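F5/8 type C domain protein (Bacteroides ovatus, PDB 4ZRX) is a putative alpha-L-fucosidase that probably hydrolyses terminal L-fucose from glycans. Local coordinates at residues K415-G420 with L429-V434; D313-S318 with Q354-N359. One frame throughout, in Å; residues are numbered along the deposited sequence. Where two conformers were deposited one is given.

Contact 1 (K415-G420 with L429-V434); sequences KEVGKG and LRFPAV
L429 starts the contact by laying its isobutyl group against the backbone of the facing strand: in one of its two modelled conformers, CD1 lies 4.2 Å from G418 CA. Glycine suits that place because it puts no side chain in the methyl's path. The CB of R430 points away from the facing strand, and its guanidinium goes to D313 in a salt bridge; its carbonyl still serves this contact. One water donates to both R430 O and V417 O (2.9 Å from the latter), linking two backbones that face each other without pairing directly. F431 is the centrepiece. Its CG sits between the backbone N and the carbonyl carbon (chi1 48°), which turns one ring face toward V417. V417 CB stands 3.5 Å from the ring centroid and only 6° off the normal, a CH-pi contact, while CG1 and CG2 spread toward different parts of the rim. A branched valine fits well here, since it offers a broad apolar surface to a flat ring. Were F431 an alanine, V417 would probably lose the ring over its CB and a gap would open between the two sheets. P432 turns the corner, and a second water accepts from K415 NZ (2.8 Å) and donates to P432 O. Beyond it V434, also modelled twice, comes near V417 CG1. V417 and G418 both face V406 in a classic beta bulge. The two segments thus meet across a beta sandwich: 413-420 is an edge strand beside 401-410, 427-431 is an edge strand beside 388-393, and after the corner 433-436 pairs with 384-386.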
ATOM      1  N   LYS A 415      20.012  -8.190  24.237  1.00 18.63           N
ATOM      2  CA  LYS A 415      18.753  -8.839  23.840  1.00 19.58           C
ATOM      3  C   LYS A 415      18.589  -8.747  22.332  1.00 19.32           C
ATOM      4  O   LYS A 415      18.769  -7.686  21.772  1.00 18.12           O
ATOM      5  CB  LYS A 415      17.600  -8.151  24.516  1.00 20.84           C
ATOM      6  CG  LYS A 415      16.270  -8.877  24.345  1.00 22.48           C
ATOM      7  CD  LYS A 415      15.140  -8.120  25.039  1.00 25.09           C
ATOM      8  CE  LYS A 415      13.863  -8.978  24.995  1.00 28.35           C
ATOM      9  NZ  LYS A 415      12.714  -8.050  25.247  1.00 31.44           N
ATOM     10  N   GLU A 416      18.257  -9.858  21.693  1.00 19.64           N
ATOM     11  CA  GLU A 416      17.952  -9.810  20.257  1.00 20.77           C
ATOM     12  C   GLU A 416      16.628  -9.071  20.040  1.00 21.09           C
ATOM     13  O   GLU A 416      15.593  -9.390  20.656  1.00 23.28           O
ATOM     14  CB  GLU A 416      17.950 -11.232  19.694  1.00 22.11           C
ATOM     15  CG  GLU A 416      17.847 -11.226  18.161  1.00 23.06           C
ATOM     16  CD  GLU A 416      17.944 -12.618  17.595  1.00 25.05           C
ATOM     17  OE1 GLU A 416      18.958 -13.277  17.842  1.00 24.11           O
ATOM     18  OE2 GLU A 416      16.992 -13.023  16.868  1.00 29.16           O
ATOM     19  N   VAL A 417      16.651  -8.055  19.208  1.00 20.26           N
ATOM     20  CA  VAL A 417      15.446  -7.279  18.912  1.00 21.04           C
ATOM     21  C   VAL A 417      14.989  -7.472  17.493  1.00 21.50           C
ATOM     22  O   VAL A 417      13.814  -7.110  17.208  1.00 25.61           O
ATOM     23  CB  VAL A 417      15.595  -5.792  19.243  1.00 20.86           C
ATOM     24  CG1 VAL A 417      15.743  -5.625  20.762  1.00 23.11           C
ATOM     25  CG2 VAL A 417      16.760  -5.084  18.485  1.00 21.75           C
ATOM     26  N   GLY A 418      15.837  -7.954  16.575  1.00 20.52           N
ATOM     27  CA  GLY A 418      15.315  -8.282  15.246  1.00 20.66           C
ATOM     28  C   GLY A 418      16.283  -8.972  14.374  1.00 19.30           C
ATOM     29  O   GLY A 418      17.453  -8.987  14.648  1.00 17.81           O
ATOM     30  N   LYS A 419      15.741  -9.559  13.306  1.00 19.07           N
ATOM     31  CA  LYS A 419      16.522 -10.198  12.314  1.00 20.10           C
ATOM     32  C   LYS A 419      15.896  -9.848  10.985  1.00 18.62           C
ATOM     33  O   LYS A 419      14.672  -9.793  10.910  1.00 20.04           O
ATOM     34  CB  LYS A 419      16.469 -11.694  12.464  1.00 23.01           C
ATOM     35  CG  LYS A 419      17.475 -12.271  13.470  1.00 27.41           C
ATOM     36  CD  LYS A 419      17.398 -13.830  13.453  1.00 30.24           C
ATOM     37  CE  LYS A 419      18.500 -14.431  12.723  1.00 31.80           C
ATOM     38  NZ  LYS A 419      19.811 -14.283  13.434  1.00 31.89           N
ATOM     39  N   GLY A 420      16.722  -9.725   9.962  1.00 17.75           N
ATOM     40  CA  GLY A 420      16.247  -9.423   8.625  1.00 16.97           C
ATOM     41  C   GLY A 420      17.164 -10.067   7.603  1.00 16.23           C
ATOM     42  O   GLY A 420      18.077 -10.803   7.937  1.00 16.90           O
ATOM     43  N   LEU A 429      12.696  -2.298  11.355  1.00 17.20           N
ATOM     44  CA  LEU A 429      12.319  -3.434  12.210  0.50 17.45           C
ATOM     45  C   LEU A 429      11.623  -2.926  13.432  1.00 17.72           C
ATOM     46  O   LEU A 429      12.115  -1.993  14.092  1.00 17.97           O
ATOM     47  CB  LEU A 429      13.567  -4.189  12.642  0.50 18.48           C
ATOM     48  CG  LEU A 429      14.277  -5.007  11.584  0.50 19.18           C
ATOM     49  CD1 LEU A 429      15.607  -5.460  12.174  0.50 19.64           C
ATOM     50  CD2 LEU A 429      13.379  -6.171  11.141  0.50 19.31           C
ATOM     51  N   ARG A 430      10.475  -3.502  13.745  1.00 16.96           N
ATOM     52  CA  ARG A 430       9.733  -3.182  14.907  1.00 17.95           C
ATOM     53  C   ARG A 430       9.761  -4.371  15.884  1.00 18.73           C
ATOM     54  O   ARG A 430       9.760  -5.548  15.486  1.00 18.72           O
ATOM     55  CB  ARG A 430       8.299  -2.793  14.555  1.00 19.28           C
ATOM     56  CG  ARG A 430       8.227  -1.446  13.849  1.00 19.94           C
ATOM     57  CD  ARG A 430       6.827  -0.927  13.667  1.00 20.14           C
ATOM     58  NE  ARG A 430       6.033  -1.747  12.748  1.00 20.24           N
ATOM     59  CZ  ARG A 430       4.721  -1.583  12.546  1.00 21.61           C
ATOM     60  NH1 ARG A 430       4.023  -0.682  13.249  1.00 21.98           N
ATOM     61  NH2 ARG A 430       4.081  -2.314  11.656  1.00 21.08           N
ATOM     62  N   PHE A 431       9.670  -4.062  17.167  1.00 18.90           N
ATOM     63  CA  PHE A 431       9.793  -5.084  18.204  1.00 19.53           C
ATOM     64  C   PHE A 431       9.257  -4.546  19.509  1.00 20.90           C
ATOM     65  O   PHE A 431       9.071  -3.351  19.643  1.00 20.45           O
ATOM     66  CB  PHE A 431      11.263  -5.512  18.389  1.00 19.66           C
ATOM     67  CG  PHE A 431      12.221  -4.375  18.501  1.00 19.76           C
ATOM     68  CD1 PHE A 431      12.530  -3.839  19.702  1.00 20.46           C
ATOM     69  CD2 PHE A 431      12.841  -3.869  17.354  1.00 18.27           C
ATOM     70  CE1 PHE A 431      13.426  -2.787  19.792  1.00 20.86           C
ATOM     71  CE2 PHE A 431      13.755  -2.800  17.451  1.00 19.81           C
ATOM     72  CZ  PHE A 431      14.011  -2.244  18.657  1.00 19.54           C
ATOM     73  N   PRO A 432       9.055  -5.404  20.508  1.00 22.41           N
ATOM     74  CA  PRO A 432       8.534  -4.856  21.785  1.00 23.58           C
ATOM     75  C   PRO A 432       9.544  -3.927  22.435  1.00 22.87           C
ATOM     76  O   PRO A 432      10.745  -4.238  22.417  1.00 22.87           O
ATOM     77  CB  PRO A 432       8.309  -6.112  22.670  1.00 24.89           C
ATOM     78  CG  PRO A 432       8.180  -7.226  21.676  1.00 25.15           C
ATOM     79  CD  PRO A 432       9.058  -6.883  20.483  1.00 23.65           C
ATOM     80  N   ALA A 433       9.046  -2.814  22.977  1.00 23.10           N
ATOM     81  CA  ALA A 433       9.883  -1.789  23.547  1.00 23.46           C
ATOM     82  C   ALA A 433      10.881  -2.355  24.546  1.00 24.63           C
ATOM     83  O   ALA A 433      10.546  -3.203  25.395  1.00 24.31           O
ATOM     84  CB  ALA A 433       9.030  -0.725  24.227  1.00 25.44           C
ATOM     85  N   VAL A 434      12.103  -1.850  24.441  1.00 25.54           N
ATOM     86  CA  VAL A 434      13.141  -2.140  25.423  0.50 25.35           C
ATOM     87  C   VAL A 434      13.883  -0.881  25.829  1.00 25.49           C
ATOM     88  O   VAL A 434      14.055   0.057  25.027  1.00 23.54           O
ATOM     89  CB  VAL A 434      14.115  -3.188  24.883  0.50 24.93           C
ATOM     90  CG1 VAL A 434      14.917  -2.667  23.694  0.50 24.44           C
ATOM     91  CG2 VAL A 434      15.045  -3.689  25.971  0.50 25.78           C
TER
HETATM   92  O   HOH W   1      12.311  -6.586  22.888  1.00 35.74           O
HETATM   93  O   HOH W   2      12.145  -6.883  14.878  1.00 29.21           O

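Contact 2 (D313-S318 with Q354-N359); sequences DIYFQS and QTFADN
F356 meets Y315 and F316 near the C-terminal parts of two helices, 308-316 and 339-356, of the TIM-barrel fold of the fucosidase family. The F356 ring reaches across with its far rim: CE2 comes to 3.8 Å from Y315 CE2, and CZ lies 4.2 Å from F316 CE1. Both rings are met obliquely. With chi1 at -177°, CG of Y315 lies opposite the backbone N, and the ring extends to meet F356 arriving from the opposite direction. Aromatic residues suit this junction, because large flat side chains can span two segments whose nearest CA atoms, those of F316 and T355, are 11.8 Å apart. T355 backs its neighbour: its CG2 sits 3.9 Å above the F356 plane, over the ring centre, while its hydroxyl is bonded to Y351 O. Further out, Y458 meets F356 edge-to-face, and L388 and M428 of the sandwich strands pack on the same residue, so the barrel helices rest directly on the neighbouring sheet. The side chain of Y315 also touches E43 and comes within about 3 Å of a bound 1,2-ethanediol, probably from the crystallisation liquor. Beyond Y315 and F316 the chain leaves the helix at Q317, and S318 N bonds to Y315 O. Serine suits the exit: S318 OG donates to I314 O at 2.6 Å, approaching from above the carbonyl plane, 39° out of it.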
ATOM      1  N   ASP A 313       0.955   0.594   9.232  1.00 16.26           N
ATOM      2  CA  ASP A 313       1.439  -0.741   8.873  1.00 16.46           C
ATOM      3  C   ASP A 313       1.874  -0.776   7.433  1.00 16.34           C
ATOM      4  O   ASP A 313       2.919  -1.379   7.102  1.00 15.25           O
ATOM      5  CB  ASP A 313       0.455  -1.851   9.175  1.00 18.36           C
ATOM      6  CG  ASP A 313       0.224  -2.064  10.695  1.00 20.75           C
ATOM      7  OD1 ASP A 313       1.086  -1.741  11.563  1.00 23.50           O
ATOM      8  OD2 ASP A 313      -0.874  -2.572  10.994  1.00 22.83           O
ATOM      9  N   ILE A 314       1.076  -0.173   6.559  1.00 14.91           N
ATOM     10  CA  ILE A 314       1.519  -0.052   5.153  1.00 14.84           C
ATOM     11  C   ILE A 314       2.855   0.646   5.048  1.00 13.80           C
ATOM     12  O   ILE A 314       3.725   0.177   4.312  1.00 13.94           O
ATOM     13  CB  ILE A 314       0.420   0.638   4.275  1.00 15.45           C
ATOM     14  CG1 ILE A 314      -0.746  -0.342   4.070  1.00 16.58           C
ATOM     15  CG2 ILE A 314       0.958   1.059   2.919  1.00 15.20           C
ATOM     16  CD1 ILE A 314      -2.011   0.289   3.583  1.00 17.61           C
ATOM     17  N   TYR A 315       3.048   1.775   5.699  1.00 14.17           N
ATOM     18  CA  TYR A 315       4.302   2.499   5.682  1.00 14.35           C
ATOM     19  C   TYR A 315       5.474   1.615   6.079  1.00 14.41           C
ATOM     20  O   TYR A 315       6.485   1.508   5.373  1.00 14.21           O
ATOM     21  CB  TYR A 315       4.145   3.755   6.561  1.00 15.39           C
ATOM     22  CG  TYR A 315       5.350   4.625   6.559  1.00 15.91           C
ATOM     23  CD1 TYR A 315       5.604   5.542   5.526  1.00 15.96           C
ATOM     24  CD2 TYR A 315       6.288   4.495   7.559  1.00 17.16           C
ATOM     25  CE1 TYR A 315       6.741   6.335   5.506  1.00 16.71           C
ATOM     26  CE2 TYR A 315       7.414   5.339   7.576  1.00 17.70           C
ATOM     27  CZ  TYR A 315       7.641   6.219   6.529  1.00 17.42           C
ATOM     28  OH  TYR A 315       8.761   7.035   6.518  1.00 20.03           O
ATOM     29  N   PHE A 316       5.318   0.920   7.182  1.00 15.38           N
ATOM     30  CA  PHE A 316       6.379   0.008   7.636  1.00 15.98           C
ATOM     31  C   PHE A 316       6.636  -1.163   6.719  1.00 16.10           C
ATOM     32  O   PHE A 316       7.738  -1.652   6.698  1.00 15.68           O
ATOM     33  CB  PHE A 316       6.143  -0.411   9.095  1.00 16.84           C
ATOM     34  CG  PHE A 316       6.377   0.724  10.074  1.00 18.15           C
ATOM     35  CD1 PHE A 316       7.661   1.179  10.299  1.00 19.14           C
ATOM     36  CD2 PHE A 316       5.346   1.281  10.784  1.00 20.07           C
ATOM     37  CE1 PHE A 316       7.902   2.220  11.141  1.00 20.14           C
ATOM     38  CE2 PHE A 316       5.571   2.314  11.640  1.00 21.50           C
ATOM     39  CZ  PHE A 316       6.834   2.779  11.845  1.00 20.97           C
ATOM     40  N   GLN A 317       5.636  -1.584   5.950  1.00 15.00           N
ATOM     41  CA  GLN A 317       5.780  -2.647   5.013  1.00 15.66           C
ATOM     42  C   GLN A 317       6.036  -2.188   3.569  1.00 14.71           C
ATOM     43  O   GLN A 317       5.935  -2.986   2.638  1.00 14.40           O
ATOM     44  CB  GLN A 317       4.530  -3.524   5.035  1.00 18.25           C
ATOM     45  CG  GLN A 317       4.277  -4.254   6.398  1.00 21.51           C
ATOM     46  CD  GLN A 317       2.840  -4.830   6.371  1.00 24.81           C
ATOM     47  OE1 GLN A 317       1.864  -4.093   6.448  1.00 32.60           O
ATOM     48  NE2 GLN A 317       2.732  -6.021   6.083  1.00 29.83           N
ATOM     49  N   SER A 318       6.320  -0.911   3.412  1.00 13.81           N
ATOM     50  CA  SER A 318       6.676  -0.332   2.141  1.00 13.25           C
ATOM     51  C   SER A 318       7.976   0.424   2.277  1.00 12.57           C
ATOM     52  O   SER A 318       9.030  -0.113   1.926  1.00 12.97           O
ATOM     53  CB  SER A 318       5.553   0.522   1.558  1.00 12.88           C
ATOM     54  OG  SER A 318       5.080   1.502   2.460  1.00 12.73           O
ATOM     55  N   GLN A 354       5.935  12.391  14.839  1.00 22.28           N
ATOM     56  CA  GLN A 354       6.168  12.070  16.244  1.00 23.63           C
ATOM     57  C   GLN A 354       7.121  10.882  16.363  1.00 22.22           C
ATOM     58  O   GLN A 354       8.028  10.872  17.202  1.00 21.45           O
ATOM     59  CB  GLN A 354       4.832  11.737  16.942  1.00 24.44           C
ATOM     60  CG  GLN A 354       3.903  12.935  17.098  1.00 27.45           C
ATOM     61  CD  GLN A 354       2.378  12.607  17.174  1.00 29.65           C
ATOM     62  OE1 GLN A 354       1.948  11.442  17.275  1.00 30.46           O
ATOM     63  NE2 GLN A 354       1.560  13.652  17.069  1.00 31.81           N
ATOM     64  N   THR A 355       6.906   9.883  15.514  1.00 20.58           N
ATOM     65  CA  THR A 355       7.669   8.680  15.554  1.00 19.98           C
ATOM     66  C   THR A 355       9.160   8.941  15.212  1.00 20.47           C
ATOM     67  O   THR A 355      10.064   8.448  15.915  1.00 19.62           O
ATOM     68  CB  THR A 355       7.109   7.641  14.542  1.00 19.80           C
ATOM     69  OG1 THR A 355       5.836   7.213  14.973  1.00 19.04           O
ATOM     70  CG2 THR A 355       8.004   6.413  14.452  1.00 19.73           C
ATOM     71  N   PHE A 356       9.392   9.775  14.202  1.00 18.91           N
ATOM     72  CA  PHE A 356      10.762  10.017  13.741  1.00 19.48           C
ATOM     73  C   PHE A 356      11.397  11.292  14.300  1.00 21.14           C
ATOM     74  O   PHE A 356      12.517  11.647  13.875  1.00 22.41           O
ATOM     75  CB  PHE A 356      10.845   9.940  12.207  1.00 18.39           C
ATOM     76  CG  PHE A 356      10.436   8.594  11.663  1.00 17.87           C
ATOM     77  CD1 PHE A 356      11.205   7.510  11.877  1.00 17.54           C
ATOM     78  CD2 PHE A 356       9.267   8.403  10.984  1.00 18.21           C
ATOM     79  CE1 PHE A 356      10.823   6.244  11.449  1.00 17.56           C
ATOM     80  CE2 PHE A 356       8.865   7.172  10.554  1.00 17.94           C
ATOM     81  CZ  PHE A 356       9.663   6.067  10.785  1.00 17.67           C
ATOM     82  N   ALA A 357      10.736  11.945  15.245  1.00 22.46           N
ATOM     83  CA  ALA A 357      11.283  13.217  15.797  1.00 23.77           C
ATOM     84  C   ALA A 357      12.613  13.058  16.493  1.00 25.55           C
ATOM     85  O   ALA A 357      13.487  13.945  16.329  1.00 27.03           O
ATOM     86  CB  ALA A 357      10.262  13.883  16.710  1.00 24.94           C
ATOM     87  N   ASP A 358      12.780  11.971  17.247  1.00 24.26           N
ATOM     88  CA  ASP A 358      13.893  11.800  18.134  1.00 24.74           C
ATOM     89  C   ASP A 358      14.686  10.499  17.904  1.00 23.02           C
ATOM     90  O   ASP A 358      14.411   9.462  18.496  1.00 23.56           O
ATOM     91  CB  ASP A 358      13.355  11.842  19.558  1.00 27.30           C
ATOM     92  CG  ASP A 358      14.464  11.822  20.603  1.00 30.26           C
ATOM     93  OD1 ASP A 358      15.673  11.974  20.293  1.00 31.57           O
ATOM     94  OD2 ASP A 358      14.126  11.640  21.751  1.00 32.96           O
ATOM     95  N   ASN A 359      15.661  10.567  17.014  1.00 20.94           N
ATOM     96  CA  ASN A 359      16.543   9.464  16.769  1.00 19.39           C
ATOM     97  C   ASN A 359      17.431   9.251  17.985  1.00 20.65           C
ATOM     98  O   ASN A 359      18.105  10.150  18.411  1.00 21.24           O
ATOM     99  CB  ASN A 359      17.380   9.794  15.550  1.00 19.09           C
ATOM    100  CG  ASN A 359      18.302   8.706  15.156  1.00 18.18           C
ATOM    101  OD1 ASN A 359      18.362   7.606  15.753  1.00 17.59           O
ATOM    102  ND2 ASN A 359      19.056   9.019  14.130  1.00 18.87           N
TER

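Following the chain from the N terminus, helix 308-316 is the first of the parts involved. Contact 2 then closes a loop of 35 residues, containing strand 324-328 and most of helix 339-356, and brings the last turns of two barrel helices together. The chain continues into the sandwich, where contact 1 closes a much tighter loop of eight residues between edge strands of facing sheets. The contacts follow in series, neither nesting nor crossing, with centres about 15 Å apart. R430 joins them: turned away from contact 1, it sends NH2 to D313 OD1 in a 3.1 Å salt bridge, and its NH1 packs against F316. Barrel and sandwich are thereby tied by both charge and packing.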